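Local coordinates for protein soluble inorganic pyrophosphatase (Toxoplasma gondii, PDB 5WRT) that probably hydrolyses inorganic pyrophosphate to phosphate in a magnesium-dependent reaction, as a type I soluble pyrophosphatase, at residues Asn56-Met61 with Ala86-Trp91. Residues are numbered along the deposited sequence; the frame is centred on the assembly and turned at random.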
loop_
_atom_site.group_PDB
_atom_site.type_symbol
_atom_site.label_atom_id
_atom_site.label_comp_id
_atom_site.label_asym_id
_atom_site.label_seq_id
_atom_site.Cartn_x
_atom_site.Cartn_y
_atom_site.Cartn_z
ATOM N N ASN A 56 -2.167 0.972 11.517
ATOM C CA ASN A 56 -2.959 2.084 10.988
ATOM C C ASN A 56 -2.358 3.451 11.319
ATOM O O ASN A 56 -3.089 4.418 11.539
ATOM C CB ASN A 56 -4.416 2.012 11.460
ATOM C CG ASN A 56 -5.207 0.942 10.735
ATOM O OD1 ASN A 56 -4.895 0.590 9.597
ATOM N ND2 ASN A 56 -6.234 0.415 11.391
ATOM N N THR A 57 -1.029 3.548 11.367
ATOM C CA THR A 57 -0.337 4.824 11.485
ATOM C C THR A 57 0.755 4.891 10.425
ATOM O O THR A 57 1.043 3.909 9.735
ATOM C CB THR A 57 0.271 5.034 12.882
ATOM O OG1 THR A 57 1.330 4.093 13.096
ATOM C CG2 THR A 57 -0.788 4.871 13.967
ATOM N N ARG A 58 1.369 6.068 10.289
ATOM C CA ARG A 58 2.369 6.258 9.248
ATOM C C ARG A 58 3.595 7.046 9.693
ATOM O O ARG A 58 4.490 7.261 8.871
ATOM C CB ARG A 58 1.751 6.908 7.996
ATOM C CG ARG A 58 1.282 8.335 8.131
ATOM C CD ARG A 58 1.012 8.886 6.741
ATOM N NE ARG A 58 0.432 10.224 6.761
ATOM C CZ ARG A 58 -0.746 10.531 6.227
ATOM N NH1 ARG A 58 -1.467 9.593 5.626
ATOM N NH2 ARG A 58 -1.199 11.775 6.287
ATOM N N ARG A 59 3.664 7.500 10.941
ATOM C CA ARG A 59 4.877 8.153 11.412
ATOM C C ARG A 59 5.984 7.121 11.581
ATOM O O ARG A 59 5.770 6.041 12.138
ATOM C CB ARG A 59 4.631 8.870 12.739
ATOM C CG ARG A 59 3.675 10.041 12.661
ATOM C CD ARG A 59 3.639 10.801 13.978
ATOM N NE ARG A 59 2.824 12.008 13.882
ATOM C CZ ARG A 59 1.549 12.082 14.249
ATOM N NH1 ARG A 59 0.936 11.014 14.743
ATOM N NH2 ARG A 59 0.886 13.224 14.122
ATOM N N LYS A 60 7.181 7.462 11.105
ATOM C CA LYS A 60 8.308 6.532 11.119
ATOM C C LYS A 60 8.951 6.561 12.502
ATOM O O LYS A 60 9.975 7.205 12.743
ATOM C CB LYS A 60 9.307 6.881 10.022
ATOM C CG LYS A 60 10.437 5.877 9.862
ATOM C CD LYS A 60 11.011 5.918 8.455
ATOM C CE LYS A 60 12.299 5.118 8.356
ATOM N NZ LYS A 60 13.164 5.576 7.234
ATOM N N MET A 61 8.326 5.842 13.431
ATOM C CA MET A 61 8.879 5.682 14.768
ATOM C C MET A 61 9.889 4.545 14.770
ATOM O O MET A 61 9.644 3.478 14.202
ATOM C CB MET A 61 7.766 5.403 15.778
ATOM C CG MET A 61 6.601 6.379 15.694
ATOM S SD MET A 61 7.053 8.074 16.109
ATOM C CE MET A 61 7.558 7.885 17.815
ATOM N N ALA A 86 5.078 7.422 3.191
ATOM C CA ALA A 86 4.118 8.002 2.261
ATOM C C ALA A 86 2.743 7.363 2.379
ATOM O O ALA A 86 1.756 7.960 1.940
ATOM C CB ALA A 86 4.631 7.873 0.826
ATOM N N SER A 87 2.657 6.172 2.965
ATOM C CA SER A 87 1.406 5.444 3.088
ATOM C C SER A 87 1.246 4.935 4.513
ATOM O O SER A 87 2.229 4.725 5.230
ATOM C CB SER A 87 1.347 4.273 2.104
ATOM O OG SER A 87 1.192 4.740 0.776
ATOM N N THR A 88 -0.008 4.756 4.920
ATOM C CA THR A 88 -0.291 4.195 6.233
ATOM C C THR A 88 0.037 2.706 6.260
ATOM O O THR A 88 -0.289 1.961 5.330
ATOM C CB THR A 88 -1.760 4.422 6.602
ATOM O OG1 THR A 88 -2.010 5.827 6.742
ATOM C CG2 THR A 88 -2.106 3.726 7.905
ATOM N N LEU A 89 0.705 2.277 7.330
ATOM C CA LEU A 89 0.975 0.864 7.551
ATOM C C LEU A 89 -0.228 0.218 8.229
ATOM O O LEU A 89 -0.709 0.712 9.253
ATOM C CB LEU A 89 2.231 0.694 8.404
ATOM C CG LEU A 89 2.948 -0.658 8.394
ATOM C CD1 LEU A 89 2.964 -1.265 7.002
ATOM C CD2 LEU A 89 4.363 -0.480 8.908
ATOM N N TYR A 90 -0.709 -0.885 7.662
ATOM C CA TYR A 90 -1.951 -1.505 8.108
ATOM C C TYR A 90 -1.734 -2.607 9.137
ATOM O O TYR A 90 -2.671 -3.354 9.431
ATOM C CB TYR A 90 -2.719 -2.071 6.911
ATOM C CG TYR A 90 -2.908 -1.076 5.792
ATOM C CD1 TYR A 90 -3.693 0.054 5.970
ATOM C CD2 TYR A 90 -2.300 -1.267 4.557
ATOM C CE1 TYR A 90 -3.869 0.968 4.953
ATOM C CE2 TYR A 90 -2.469 -0.357 3.531
ATOM C CZ TYR A 90 -3.256 0.759 3.736
ATOM O OH TYR A 90 -3.432 1.671 2.724
ATOM N N TRP A 91 -0.527 -2.730 9.682
ATOM C CA TRP A 91 -0.224 -3.764 10.659
ATOM C C TRP A 91 0.760 -3.219 11.680
ATOM O O TRP A 91 1.551 -2.320 11.382
ATOM C CB TRP A 91 0.349 -5.020 9.984
ATOM C CG TRP A 91 -0.477 -5.501 8.828
ATOM C CD1 TRP A 91 -1.501 -6.403 8.871
ATOM C CD2 TRP A 91 -0.363 -5.088 7.460
ATOM N NE1 TRP A 91 -2.027 -6.581 7.615
ATOM C CE2 TRP A 91 -1.345 -5.786 6.730
ATOM C CE3 TRP A 91 0.477 -4.199 6.781
ATOM C CZ2 TRP A 91 -1.510 -5.624 5.355
ATOM C CZ3 TRP A 91 0.311 -4.040 5.416
ATOM C CH2 TRP A 91 -0.674 -4.748 4.718
#
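Ser-87 meets Arg-58 through its backbone, the carbonyl O lying 3.6 Å from Arg-58 CB, while its hydroxyl is hydrogen-bonded to Tyr-90 OH of the second subunit. Thr-88 makes the nearest side-chain approach. Its methyl, anti to the backbone N (chi1 -65° for OG1), presses on the main chain of Asn-56, with CG2 3.4 Å from Asn-56 C. Its OG1 lies beside Arg-58, whose side chain crosses that of the threonine at about a right angle, but OG1 and Arg-58 NH1 stay 4.0 Å apart: the threonine hydroxyl is hydrogen-bonded to Ala-86 O of the second subunit, and Arg-58 NE forms a salt bridge with Glu-84.

Leu-89 supplies both backbone bonds between 56-61 and 86-91. Its N donates to Thr-57 O (2.9 Å), and its O receives Asn-56 N at 2.7 Å, a short but bent bond with an N-H...O angle of 136°. Asn-56 and Thr-57 thus both face Leu-89 in a G1 beta bulge, where strand 84-89 borders strand 57-63 in a small antiparallel sheet of the pyrophosphatase domain. The Leu-89 side chain leads away from this pairing and lies about 9 Å from a bound magnesium ion.

Tyr-90 follows, its ring edge-on to the Asn-56 amide: OD1 lies near the ring plane, 3.9 Å from Tyr-90 CD1, and the two planes are 76° apart. This amide oxygen is buried here without a hydrogen-bonding partner in the model. Over one face of the same ring sits the carbonyl oxygen of Thr-88, 3.5 Å above its centre, and Trp-190 of helix 183-193 meets the ring nearly perpendicularly.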